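DNA polymerase III beta subunit (Streptococcus pyogenes, PDB 2AVT) acts as a sliding clamp of bacterial DNA replication, probably encircling DNA as a ring-shaped dimer and keeping the polymerase on its template. Local coordinates at residues R159-G164 and N248-D253; N49-I54 and Y241-E246; H183-R188 and D253-T258; P124-V129 and P228-F233. All blocks are in the same frame, centred on the assembly; numbering follows the deposited sequence.

Interactions 2 and 4 lie where the N-terminal and central domains meet, with centres about 8 Å apart, and both use the sheet in which strands 230-234 and 238-243 are neighbours. Their chemistry differs: interaction 2 is strand pairing through backbone bonds, interaction 4 a surface contact in which the linker sets Val129 on Leu232 and the side chain of Gln230. Interactions 1 and 3 have centres about 12 Å apart, share Asp253, and involve the connection between the central and C-terminal domains. Both rest on apolar side chains, interaction 1 adding a water bridge. Each of the first three is partly buried. Interactions 1 and 2 touch through Leu245 CD1, which packs on Pro160 O.

Interaction 1 of 4, residues R159-G164 and N248-D253; sequences RPILTG and NYPDTD
Apolar contacts dominate where Ile161 and Leu162 meet Pro250. The Ile161 and Pro250 side chains reach toward each other tip to tip, CD1 of Ile161 lying 3.9 Å from CD of Pro250. CG1 of Ile161 sits between the backbone N and the carbonyl carbon (chi1 50°), which aims its terminal methyl at the proline ring. Leu162 comes in at a slant, its CD2 3.8 Å from Pro250 CG. Arg159 adds a peripheral contact from the opposite direction, with NH2 4.0 Å from Pro250 CB.

Residues 160-163 form a short turn with helical backbone angles leading into strand 164-170. The partner segment, 248-253, is part of the loop toward the C-terminal domain. In bacterial clamps this part of the central domain borders the groove that takes up partner peptides, a role that Leu162 and Pro250 here probably share.

The polar contacts gather round Tyr249. Ile161 O approaches the ring at its edge, in plane, 3.3 Å from CE1, while CD of Pro250 covers part of one face. A water 2.7 Å from Tyr249 OH, also at the ring edge, lies between that hydroxyl and the carbonyl oxygens of Leu162 and Gly164, linking it to the turn.

Interaction 2 of 4, residues N49-I54 and Y241-E246; sequences NGQISI and YTRLLE
Ser53 and Tyr241 form an antiparallel hydrogen-bonded pair, the tight part of this contact. Tyr241 N donates to Ser53 O at 2.9 Å with an N-H...O angle of 169°, and Ser53 N returns a bond to Tyr241 O at 3.1 Å. Ile52 and Thr242 follow as the non-hydrogen-bonded pair, their CA atoms 4.5 Å apart. Their side chains lie side by side and point the same way: CG2 of Ile52 is 3.9 Å from Thr242 OG1, a buried hydroxyl oxygen with no partner in the model. A third backbone bond, from Arg243 N to Gln51 O at 2.9 Å, closes the ladder.

The other side is more exposed and depends on long side chains that cross, not on regular pairing. Arg243, extended from CG to NE, runs past the turn with CD 3.9 Å from Gly50 O. The bent side chain of Gln51 crosses it, its amide plane 80° from the guanidinium plane. Within the turn, Asn49 OD1 accepts from Gln51 N, making an Asx turn, and from Ile52 N, extending it to an Asx motif.

Segments 52-54 and 241-243, with axes 4.8 Å apart and directions at 170°, show classic antiparallel pairing, which joins strands 52-59 and 238-243 into one sheet across two domains of the clamp.

Interaction 3 of 4, residues H183-R188 and D253-T258; sequences HRMSQR and DRLLMT
Met185 of strand 184-191 packs against Leu255 and Leu256 of the connection to the C-terminal domain, forming an apolar patch that probably contributes to the partner-peptide pocket, as in related bacterial clamps. In this family the pocket lies between the central and C-terminal domains and receives the short peptide motifs of polymerases and other partners. The leucines precede strand 262-267, where residues 253-255 make a 3-10 turn closed by a bond from Leu256 N to Asp253 O of 3.1 Å.

The backbones are well separated, with Met185 CA 9.3 Å from Leu255 CA, and the gap is bridged by side chains alone. Met185 has CG anti to its backbone N (chi1 171°), which carries the thioether out from the strand, and the bend at chi3 then turns the terminal methyl. CE thereby reaches Leu256 CD2 at 4.0 Å, the two side chains crossing at about a right angle, while SD lies 4.3 Å from Leu255 CD1. Leu371 on the adjoining strand 367-372 touches both Met185 and Leu255, so the apolar patch continues across the sheet.

Gln187, two residues along the same strand, also crosses Leu256 at about a right angle, setting its amide against both leucine methyls. Asp253 OD1 lies 4.2 Å from Gln187 NE2, too far for a hydrogen bond; its salt-bridge partner is Lys176. Of the amide atoms, NE2 of Gln187 lies 4.1 Å from Leu256 CD1.

Interaction 4 of 4, residues P124-V129 and P228-F233; sequences PRLQEV and PSQILF
Val129 packs on Leu232 and on the aliphatic part of Gln230, a contact that does not depend on the doubtful amide of that glutamine. Val129 CB is 4.3 Å from Leu232 CD2, and its CG2 methyl is 4.2 Å from Gln230 CG. With CG1 anti to the backbone N (chi1 176°), it is the CG2 branch of Val129 that is turned to Gln230. The amide end of Gln230 reaches in among Leu126, Gln127 and Val129. Its modelled position is doubtful, because NE2 comes implausibly close to Gln127 O, and it supports no claim of bonding. At the margin, Gln127 CG lies 4.3 Å from Ser229 OG.

Round these groups, Ser227 OG bonds to Gln230 N where strand 230-234 begins, Phe225 packs on both Val129 and Leu232, and Tyr241 touches Leu126, Gln230 and Leu232.

Residues 124-129 belong to the linker from the N-terminal to the central domain of the clamp. Where they touch, the CA 126 to 129 direction is 83° from that of CA 229 to 232, nearly perpendicular. The linker runs over the sheet that contains strands 52-59, 238-243, 230-234 and 221-226 as successive neighbours.

Interaction 1 of 4, residues R159-G164 and N248-D253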
loop_
_atom_site.group_PDB
_atom_site.type_symbol
_atom_site.label_atom_id
_atom_site.label_comp_id
_atom_site.label_asym_id
_atom_site.label_seq_id
_atom_site.Cartn_x
_atom_site.Cartn_y
_atom_site.Cartn_z
ATOM N N ARG A 159 8.090 -16.741 24.299
ATOM C CA ARG A 159 9.478 -16.690 24.753
ATOM C C ARG A 159 10.132 -15.403 24.263
ATOM O O ARG A 159 10.596 -15.321 23.125
ATOM C CB ARG A 159 10.267 -17.894 24.231
ATOM C CG ARG A 159 11.609 -18.094 24.932
ATOM C CD ARG A 159 12.416 -19.232 24.309
ATOM N NE ARG A 159 13.574 -19.590 25.126
ATOM C CZ ARG A 159 14.480 -20.504 24.787
ATOM N NH1 ARG A 159 14.372 -21.158 23.639
ATOM N NH2 ARG A 159 15.489 -20.770 25.605
ATOM N N PRO A 160 10.177 -14.384 25.131
ATOM C CA PRO A 160 10.751 -13.058 24.883
ATOM C C PRO A 160 12.150 -13.047 24.257
ATOM O O PRO A 160 12.350 -12.488 23.183
ATOM C CB PRO A 160 10.743 -12.420 26.272
ATOM C CG PRO A 160 9.522 -13.015 26.893
ATOM C CD PRO A 160 9.645 -14.474 26.502
ATOM N N ILE A 161 13.112 -13.668 24.936
ATOM C CA ILE A 161 14.492 -13.705 24.458
ATOM C C ILE A 161 14.693 -14.061 22.985
ATOM O O ILE A 161 15.573 -13.498 22.339
ATOM C CB ILE A 161 15.362 -14.648 25.331
ATOM C CG1 ILE A 161 14.679 -16.003 25.502
ATOM C CG2 ILE A 161 15.627 -14.008 26.680
ATOM C CD1 ILE A 161 14.821 -16.909 24.310
ATOM N N LEU A 162 13.894 -14.979 22.445
ATOM C CA LEU A 162 14.039 -15.359 21.042
ATOM C C LEU A 162 13.517 -14.284 20.097
ATOM O O LEU A 162 13.742 -14.341 18.889
ATOM C CB LEU A 162 13.304 -16.669 20.750
ATOM C CG LEU A 162 13.889 -17.973 21.299
ATOM C CD1 LEU A 162 13.264 -19.140 20.550
ATOM C CD2 LEU A 162 15.403 -17.995 21.116
ATOM N N THR A 163 12.812 -13.308 20.658
ATOM C CA THR A 163 12.246 -12.222 19.872
ATOM C C THR A 163 13.330 -11.235 19.450
ATOM O O THR A 163 13.157 -10.478 18.501
ATOM C CB THR A 163 11.171 -11.462 20.681
ATOM O OG1 THR A 163 10.190 -12.391 21.166
ATOM C CG2 THR A 163 10.482 -10.431 19.813
ATOM N N GLY A 164 14.454 -11.253 20.152
ATOM C CA GLY A 164 15.521 -10.328 19.818
ATOM C C GLY A 164 16.718 -10.920 19.103
ATOM O O GLY A 164 16.749 -12.106 18.773
ATOM N N ASN A 248 18.518 -14.956 29.952
ATOM C CA ASN A 248 19.637 -15.738 29.453
ATOM C C ASN A 248 19.324 -16.197 28.032
ATOM O O ASN A 248 18.411 -16.994 27.831
ATOM C CB ASN A 248 19.822 -16.965 30.348
ATOM C CG ASN A 248 19.756 -16.625 31.822
ATOM O OD1 ASN A 248 20.745 -16.203 32.419
ATOM N ND2 ASN A 248 18.578 -16.792 32.415
ATOM N N TYR A 249 20.064 -15.706 27.047
ATOM C CA TYR A 249 19.821 -16.127 25.672
ATOM C C TYR A 249 20.340 -17.559 25.555
ATOM O O TYR A 249 21.342 -17.906 26.177
ATOM C CB TYR A 249 20.567 -15.221 24.689
ATOM C CG TYR A 249 20.100 -15.380 23.261
ATOM C CD1 TYR A 249 18.912 -14.800 22.828
ATOM C CD2 TYR A 249 20.821 -16.148 22.360
ATOM C CE1 TYR A 249 18.456 -14.985 21.537
ATOM C CE2 TYR A 249 20.375 -16.341 21.072
ATOM C CZ TYR A 249 19.192 -15.758 20.664
ATOM O OH TYR A 249 18.748 -15.961 19.381
ATOM N N PRO A 250 19.668 -18.411 24.768
ATOM C CA PRO A 250 20.112 -19.799 24.616
ATOM C C PRO A 250 21.519 -19.952 24.042
ATOM O O PRO A 250 22.025 -19.063 23.356
ATOM C CB PRO A 250 19.039 -20.409 23.712
ATOM C CG PRO A 250 18.556 -19.239 22.913
ATOM C CD PRO A 250 18.466 -18.156 23.956
ATOM N N ASP A 251 22.147 -21.084 24.349
ATOM C CA ASP A 251 23.491 -21.383 23.866
ATOM C C ASP A 251 23.365 -21.750 22.394
ATOM O O ASP A 251 22.983 -22.868 22.054
ATOM C CB ASP A 251 24.076 -22.565 24.640
ATOM C CG ASP A 251 25.503 -22.877 24.238
ATOM O OD1 ASP A 251 25.805 -22.839 23.027
ATOM O OD2 ASP A 251 26.319 -23.173 25.138
ATOM N N THR A 252 23.692 -20.804 21.522
ATOM C CA THR A 252 23.585 -21.029 20.089
ATOM C C THR A 252 24.887 -21.508 19.437
ATOM O O THR A 252 24.871 -22.056 18.338
ATOM C CB THR A 252 23.087 -19.745 19.386
ATOM O OG1 THR A 252 22.884 -20.009 17.996
ATOM C CG2 THR A 252 24.090 -18.621 19.554
ATOM N N ASP A 253 26.017 -21.302 20.109
ATOM C CA ASP A 253 27.290 -21.755 19.555
ATOM C C ASP A 253 27.233 -23.273 19.437
ATOM O O ASP A 253 27.740 -23.858 18.479
ATOM C CB ASP A 253 28.460 -21.364 20.466
ATOM C CG ASP A 253 28.613 -19.865 20.612
ATOM O OD1 ASP A 253 28.473 -19.156 19.597
ATOM O OD2 ASP A 253 28.885 -19.394 21.738
HETATM O O HOH W 1 16.659 -14.606 18.401
#

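Interaction 2 of 4, residues N49-I54 and Y241-E246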
loop_
_atom_site.group_PDB
_atom_site.type_symbol
_atom_site.label_atom_id
_atom_site.label_comp_id
_atom_site.label_asym_id
_atom_site.label_seq_id
_atom_site.Cartn_x
_atom_site.Cartn_y
_atom_site.Cartn_z
ATOM N N ASN A 49 7.521 4.795 21.939
ATOM C CA ASN A 49 6.402 3.858 21.944
ATOM C C ASN A 49 6.557 2.777 23.010
ATOM O O ASN A 49 5.939 1.723 22.904
ATOM C CB ASN A 49 6.287 3.185 20.579
ATOM C CG ASN A 49 7.518 2.330 20.237
ATOM O OD1 ASN A 49 8.395 2.119 21.069
ATOM N ND2 ASN A 49 7.572 1.840 19.015
ATOM N N GLY A 50 7.387 3.034 24.017
ATOM C CA GLY A 50 7.586 2.050 25.068
ATOM C C GLY A 50 8.710 1.060 24.785
ATOM O O GLY A 50 9.233 0.436 25.705
ATOM N N GLN A 51 9.078 0.911 23.515
ATOM C CA GLN A 51 10.152 -0.004 23.130
ATOM C C GLN A 51 11.368 0.830 22.712
ATOM O O GLN A 51 12.491 0.581 23.171
ATOM C CB GLN A 51 9.697 -0.894 21.970
ATOM C CG GLN A 51 10.517 -2.170 21.771
ATOM C CD GLN A 51 10.244 -3.218 22.842
ATOM O OE1 GLN A 51 9.108 -3.651 23.026
ATOM N NE2 GLN A 51 11.284 -3.631 23.547
ATOM N N ILE A 52 11.141 1.813 21.837
ATOM C CA ILE A 52 12.209 2.705 21.388
ATOM C C ILE A 52 11.826 4.158 21.624
ATOM O O ILE A 52 10.648 4.486 21.828
ATOM C CB ILE A 52 12.529 2.545 19.872
ATOM C CG1 ILE A 52 11.304 2.897 19.032
ATOM C CG2 ILE A 52 12.976 1.121 19.566
ATOM C CD1 ILE A 52 11.522 2.736 17.536
ATOM N N SER A 53 12.838 5.017 21.615
ATOM C CA SER A 53 12.668 6.449 21.775
ATOM C C SER A 53 13.642 7.101 20.806
ATOM O O SER A 53 14.808 6.684 20.705
ATOM C CB SER A 53 13.007 6.911 23.192
ATOM O OG SER A 53 12.093 6.387 24.141
ATOM N N ILE A 54 13.165 8.108 20.090
ATOM C CA ILE A 54 13.998 8.838 19.143
ATOM C C ILE A 54 14.020 10.319 19.490
ATOM O O ILE A 54 12.966 10.944 19.612
ATOM C CB ILE A 54 13.477 8.696 17.703
ATOM C CG1 ILE A 54 13.599 7.242 17.248
ATOM C CG2 ILE A 54 14.280 9.595 16.757
ATOM C CD1 ILE A 54 13.016 7.000 15.882
ATOM N N TYR A 241 17.270 5.281 21.329
ATOM C CA TYR A 241 17.325 4.368 22.475
ATOM C C TYR A 241 16.441 3.159 22.233
ATOM O O TYR A 241 15.403 3.256 21.577
ATOM C CB TYR A 241 16.828 5.032 23.757
ATOM C CG TYR A 241 17.604 6.232 24.208
ATOM C CD1 TYR A 241 17.468 7.456 23.564
ATOM C CD2 TYR A 241 18.453 6.153 25.301
ATOM C CE1 TYR A 241 18.156 8.572 24.001
ATOM C CE2 TYR A 241 19.150 7.269 25.745
ATOM C CZ TYR A 241 18.996 8.471 25.091
ATOM O OH TYR A 241 19.688 9.579 25.525
ATOM N N THR A 242 16.843 2.019 22.785
ATOM C CA THR A 242 16.065 0.804 22.640
ATOM C C THR A 242 16.059 0.008 23.933
ATOM O O THR A 242 17.099 -0.160 24.571
ATOM C CB THR A 242 16.622 -0.115 21.563
ATOM O OG1 THR A 242 16.782 0.610 20.337
ATOM C CG2 THR A 242 15.666 -1.271 21.349
ATOM N N ARG A 243 14.878 -0.479 24.312
ATOM C CA ARG A 243 14.724 -1.285 25.517
ATOM C C ARG A 243 15.354 -2.649 25.246
ATOM O O ARG A 243 15.251 -3.172 24.139
ATOM C CB ARG A 243 13.233 -1.430 25.846
ATOM C CG ARG A 243 12.859 -2.562 26.788
ATOM C CD ARG A 243 11.364 -2.489 27.101
ATOM N NE ARG A 243 10.832 -3.720 27.685
ATOM C CZ ARG A 243 10.684 -4.864 27.020
ATOM N NH1 ARG A 243 10.177 -5.929 27.634
ATOM N NH2 ARG A 243 11.032 -4.945 25.743
ATOM N N LEU A 244 16.007 -3.216 26.256
ATOM C CA LEU A 244 16.659 -4.514 26.110
ATOM C C LEU A 244 15.829 -5.670 26.656
ATOM O O LEU A 244 15.095 -5.516 27.635
ATOM C CB LEU A 244 18.018 -4.508 26.825
ATOM C CG LEU A 244 19.103 -3.554 26.312
ATOM C CD1 LEU A 244 20.341 -3.714 27.166
ATOM C CD2 LEU A 244 19.425 -3.849 24.862
ATOM N N LEU A 245 15.950 -6.828 26.014
ATOM C CA LEU A 245 15.240 -8.012 26.470
ATOM C C LEU A 245 16.123 -8.663 27.530
ATOM O O LEU A 245 17.271 -9.008 27.265
ATOM C CB LEU A 245 14.993 -8.970 25.303
ATOM C CG LEU A 245 13.991 -8.465 24.262
ATOM C CD1 LEU A 245 14.006 -9.366 23.036
ATOM C CD2 LEU A 245 12.594 -8.419 24.887
ATOM N N GLU A 246 15.598 -8.799 28.742
ATOM C CA GLU A 246 16.371 -9.405 29.820
ATOM C C GLU A 246 16.243 -10.915 29.786
ATOM O O GLU A 246 15.291 -11.460 29.220
ATOM C CB GLU A 246 15.899 -8.897 31.184
ATOM C CG GLU A 246 15.913 -7.388 31.330
ATOM C CD GLU A 246 15.649 -6.947 32.756
ATOM O OE1 GLU A 246 14.761 -7.548 33.410
ATOM O OE2 GLU A 246 16.321 -5.995 33.219
#

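Interaction 3 of 4, residues H183-R188 and D253-T258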
loop_
_atom_site.group_PDB
_atom_site.type_symbol
_atom_site.label_atom_id
_atom_site.label_comp_id
_atom_site.label_asym_id
_atom_site.label_seq_id
_atom_site.Cartn_x
_atom_site.Cartn_y
_atom_site.Cartn_z
ATOM N N HIS A 183 14.064 -22.813 14.699
ATOM C CA HIS A 183 13.617 -23.471 13.482
ATOM C C HIS A 183 14.725 -23.185 12.470
ATOM O O HIS A 183 15.141 -24.058 11.706
ATOM C CB HIS A 183 12.295 -22.871 12.999
ATOM C CG HIS A 183 11.110 -23.260 13.832
ATOM N ND1 HIS A 183 10.680 -24.564 13.943
ATOM C CD2 HIS A 183 10.275 -22.519 14.597
ATOM C CE1 HIS A 183 9.630 -24.610 14.745
ATOM N NE2 HIS A 183 9.363 -23.386 15.157
ATOM N N ARG A 184 15.193 -21.940 12.508
ATOM C CA ARG A 184 16.246 -21.429 11.646
ATOM C C ARG A 184 17.046 -20.410 12.455
ATOM O O ARG A 184 16.560 -19.866 13.439
ATOM C CB ARG A 184 15.633 -20.807 10.384
ATOM C CG ARG A 184 14.754 -19.600 10.612
ATOM C CD ARG A 184 13.782 -19.566 9.444
ATOM N NE ARG A 184 13.321 -18.235 9.057
ATOM C CZ ARG A 184 12.881 -17.314 9.902
ATOM N NH1 ARG A 184 12.847 -17.564 11.202
ATOM N NH2 ARG A 184 12.450 -16.151 9.434
ATOM N N MET A 185 18.268 -20.148 12.013
ATOM C CA MET A 185 19.173 -19.258 12.721
ATOM C C MET A 185 20.089 -18.525 11.760
ATOM O O MET A 185 20.395 -19.037 10.690
ATOM C CB MET A 185 19.999 -20.103 13.694
ATOM C CG MET A 185 21.141 -19.379 14.366
ATOM S SD MET A 185 22.098 -20.545 15.373
ATOM C CE MET A 185 23.106 -21.254 14.134
ATOM N N SER A 186 20.523 -17.337 12.166
ATOM C CA SER A 186 21.414 -16.511 11.367
ATOM C C SER A 186 22.473 -15.915 12.286
ATOM O O SER A 186 22.148 -15.368 13.353
ATOM C CB SER A 186 20.632 -15.386 10.695
ATOM O OG SER A 186 21.459 -14.702 9.777
ATOM N N GLN A 187 23.736 -16.026 11.873
ATOM C CA GLN A 187 24.863 -15.522 12.663
ATOM C C GLN A 187 25.915 -14.733 11.873
ATOM O O GLN A 187 26.316 -15.117 10.772
ATOM C CB GLN A 187 25.560 -16.685 13.361
ATOM C CG GLN A 187 26.805 -16.290 14.140
ATOM C CD GLN A 187 27.688 -17.484 14.449
ATOM O OE1 GLN A 187 28.363 -18.029 13.565
ATOM N NE2 GLN A 187 27.676 -17.908 15.697
ATOM N N ARG A 188 26.374 -13.639 12.471
ATOM C CA ARG A 188 27.386 -12.791 11.858
ATOM C C ARG A 188 28.524 -12.585 12.856
ATOM O O ARG A 188 28.302 -12.125 13.975
ATOM C CB ARG A 188 26.784 -11.434 11.467
ATOM C CG ARG A 188 27.752 -10.476 10.763
ATOM C CD ARG A 188 28.162 -10.985 9.374
ATOM N NE ARG A 188 29.186 -10.139 8.752
ATOM C CZ ARG A 188 28.969 -8.915 8.278
ATOM N NH1 ARG A 188 27.760 -8.374 8.340
ATOM N NH2 ARG A 188 29.972 -8.221 7.754
ATOM N N ASP A 253 26.017 -21.302 20.109
ATOM C CA ASP A 253 27.290 -21.755 19.555
ATOM C C ASP A 253 27.233 -23.273 19.437
ATOM O O ASP A 253 27.740 -23.858 18.479
ATOM C CB ASP A 253 28.460 -21.364 20.466
ATOM C CG ASP A 253 28.613 -19.865 20.612
ATOM O OD1 ASP A 253 28.473 -19.156 19.597
ATOM O OD2 ASP A 253 28.885 -19.394 21.738
ATOM N N ARG A 254 26.591 -23.896 20.422
ATOM C CA ARG A 254 26.448 -25.346 20.477
ATOM C C ARG A 254 25.584 -25.903 19.353
ATOM O O ARG A 254 25.348 -27.109 19.292
ATOM C CB ARG A 254 25.868 -25.753 21.830
ATOM N N LEU A 255 25.118 -25.031 18.462
ATOM C CA LEU A 255 24.277 -25.455 17.347
ATOM C C LEU A 255 25.022 -25.485 16.017
ATOM O O LEU A 255 24.542 -26.068 15.046
ATOM C CB LEU A 255 23.055 -24.535 17.220
ATOM C CG LEU A 255 21.975 -24.647 18.299
ATOM C CD1 LEU A 255 20.876 -23.631 18.033
ATOM C CD2 LEU A 255 21.401 -26.055 18.304
ATOM N N LEU A 256 26.190 -24.851 15.967
ATOM C CA LEU A 256 26.971 -24.825 14.737
ATOM C C LEU A 256 27.386 -26.243 14.349
ATOM O O LEU A 256 27.835 -27.021 15.193
ATOM C CB LEU A 256 28.210 -23.942 14.910
ATOM C CG LEU A 256 27.921 -22.468 15.201
ATOM C CD1 LEU A 256 29.227 -21.704 15.349
ATOM C CD2 LEU A 256 27.088 -21.882 14.075
ATOM N N MET A 257 27.232 -26.573 13.069
ATOM C CA MET A 257 27.572 -27.903 12.582
ATOM C C MET A 257 29.046 -28.030 12.214
ATOM O O MET A 257 29.595 -27.206 11.484
ATOM C CB MET A 257 26.697 -28.261 11.376
ATOM C CG MET A 257 26.925 -27.401 10.143
ATOM S SD MET A 257 27.867 -28.238 8.836
ATOM C CE MET A 257 26.527 -29.015 7.900
ATOM N N THR A 258 29.678 -29.078 12.731
ATOM C CA THR A 258 31.089 -29.343 12.478
ATOM C C THR A 258 31.348 -29.528 10.984
ATOM O O THR A 258 31.587 -28.560 10.262
ATOM C CB THR A 258 31.546 -30.614 13.216
ATOM O OG1 THR A 258 31.126 -30.548 14.585
ATOM C CG2 THR A 258 33.064 -30.748 13.162
#

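Interaction 4 of 4, residues P124-V129 and P228-F233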
loop_
_atom_site.group_PDB
_atom_site.type_symbol
_atom_site.label_atom_id
_atom_site.label_comp_id
_atom_site.label_asym_id
_atom_site.label_seq_id
_atom_site.Cartn_x
_atom_site.Cartn_y
_atom_site.Cartn_z
ATOM N N PRO A 124 6.782 11.136 29.708
ATOM C CA PRO A 124 7.744 10.399 30.540
ATOM C C PRO A 124 9.176 10.818 30.240
ATOM O O PRO A 124 9.518 11.119 29.097
ATOM C CB PRO A 124 7.483 8.947 30.163
ATOM C CG PRO A 124 7.074 9.058 28.711
ATOM C CD PRO A 124 6.127 10.238 28.740
ATOM N N ARG A 125 10.015 10.835 31.270
ATOM C CA ARG A 125 11.406 11.221 31.093
ATOM C C ARG A 125 12.208 10.090 30.482
ATOM O O ARG A 125 11.849 8.923 30.611
ATOM C CB ARG A 125 12.004 11.634 32.432
ATOM C CG ARG A 125 11.381 12.902 32.974
ATOM C CD ARG A 125 11.818 13.167 34.389
ATOM N NE ARG A 125 11.371 14.475 34.853
ATOM C CZ ARG A 125 11.540 14.914 36.094
ATOM N NH1 ARG A 125 12.144 14.140 36.986
ATOM N NH2 ARG A 125 11.119 16.125 36.442
ATOM N N LEU A 126 13.295 10.438 29.809
ATOM C CA LEU A 126 14.132 9.431 29.175
ATOM C C LEU A 126 15.034 8.765 30.209
ATOM O O LEU A 126 15.568 9.426 31.099
ATOM C CB LEU A 126 14.994 10.080 28.089
ATOM C CG LEU A 126 15.462 9.248 26.887
ATOM C CD1 LEU A 126 16.095 7.949 27.353
ATOM C CD2 LEU A 126 14.277 8.962 25.980
ATOM N N GLN A 127 15.175 7.448 30.103
ATOM C CA GLN A 127 16.055 6.705 30.991
ATOM C C GLN A 127 17.419 6.997 30.380
ATOM O O GLN A 127 17.793 6.415 29.373
ATOM C CB GLN A 127 15.745 5.205 30.912
ATOM C CG GLN A 127 16.377 4.362 32.012
ATOM C CD GLN A 127 15.928 4.790 33.397
ATOM O OE1 GLN A 127 14.983 5.568 33.544
ATOM N NE2 GLN A 127 16.602 4.273 34.422
ATOM N N GLU A 128 18.147 7.927 30.979
ATOM C CA GLU A 128 19.450 8.326 30.468
ATOM C C GLU A 128 20.490 7.211 30.448
ATOM O O GLU A 128 20.452 6.290 31.258
ATOM C CB GLU A 128 19.959 9.510 31.283
ATOM C CG GLU A 128 18.948 10.645 31.349
ATOM C CD GLU A 128 19.351 11.742 32.310
ATOM O OE1 GLU A 128 20.474 11.674 32.859
ATOM O OE2 GLU A 128 18.543 12.676 32.513
ATOM N N VAL A 129 21.416 7.303 29.498
ATOM C CA VAL A 129 22.485 6.325 29.362
ATOM C C VAL A 129 23.817 7.065 29.310
ATOM O O VAL A 129 23.981 8.008 28.536
ATOM C CB VAL A 129 22.329 5.493 28.073
ATOM C CG1 VAL A 129 23.516 4.553 27.912
ATOM C CG2 VAL A 129 21.033 4.700 28.120
ATOM N N PRO A 228 22.201 -1.392 31.518
ATOM C CA PRO A 228 21.583 -2.712 31.681
ATOM C C PRO A 228 20.222 -2.848 30.996
ATOM O O PRO A 228 19.906 -3.897 30.425
ATOM C CB PRO A 228 21.470 -2.858 33.200
ATOM C CG PRO A 228 22.577 -1.980 33.720
ATOM C CD PRO A 228 22.473 -0.772 32.825
ATOM N N SER A 229 19.427 -1.784 31.042
ATOM C CA SER A 229 18.087 -1.820 30.462
ATOM C C SER A 229 17.959 -1.386 29.006
ATOM O O SER A 229 17.001 -1.759 28.332
ATOM C CB SER A 229 17.126 -0.995 31.328
ATOM O OG SER A 229 17.649 0.300 31.573
ATOM N N GLN A 230 18.906 -0.600 28.514
ATOM C CA GLN A 230 18.831 -0.163 27.127
ATOM C C GLN A 230 20.161 0.157 26.469
ATOM O O GLN A 230 21.204 0.262 27.125
ATOM C CB GLN A 230 17.906 1.054 26.995
ATOM C CG GLN A 230 17.886 1.983 28.193
ATOM C CD GLN A 230 17.165 3.292 27.907
ATOM O OE1 GLN A 230 16.187 3.332 27.161
ATOM N NE2 GLN A 230 17.641 4.366 28.509
ATOM N N ILE A 231 20.106 0.302 25.152
ATOM C CA ILE A 231 21.273 0.632 24.360
ATOM C C ILE A 231 20.946 1.932 23.626
ATOM O O ILE A 231 19.809 2.146 23.190
ATOM C CB ILE A 231 21.591 -0.506 23.364
ATOM C CG1 ILE A 231 22.742 -0.107 22.442
ATOM C CG2 ILE A 231 20.360 -0.856 22.560
ATOM C CD1 ILE A 231 23.097 -1.190 21.442
ATOM N N LEU A 232 21.936 2.814 23.535
ATOM C CA LEU A 232 21.772 4.094 22.866
ATOM C C LEU A 232 22.660 4.169 21.628
ATOM O O LEU A 232 23.872 3.964 21.716
ATOM C CB LEU A 232 22.136 5.236 23.822
ATOM C CG LEU A 232 22.474 6.619 23.241
ATOM C CD1 LEU A 232 21.276 7.235 22.519
ATOM C CD2 LEU A 232 22.921 7.522 24.373
ATOM N N PHE A 233 22.047 4.420 20.476
ATOM C CA PHE A 233 22.793 4.590 19.238
ATOM C C PHE A 233 22.743 6.094 19.010
ATOM O O PHE A 233 21.658 6.682 19.017
ATOM C CB PHE A 233 22.120 3.873 18.066
ATOM C CG PHE A 233 22.051 2.387 18.214
ATOM C CD1 PHE A 233 21.004 1.793 18.899
ATOM C CD2 PHE A 233 23.016 1.575 17.640
ATOM C CE1 PHE A 233 20.921 0.426 18.998
ATOM C CE2 PHE A 233 22.938 0.203 17.738
ATOM C CZ PHE A 233 21.892 -0.372 18.415
#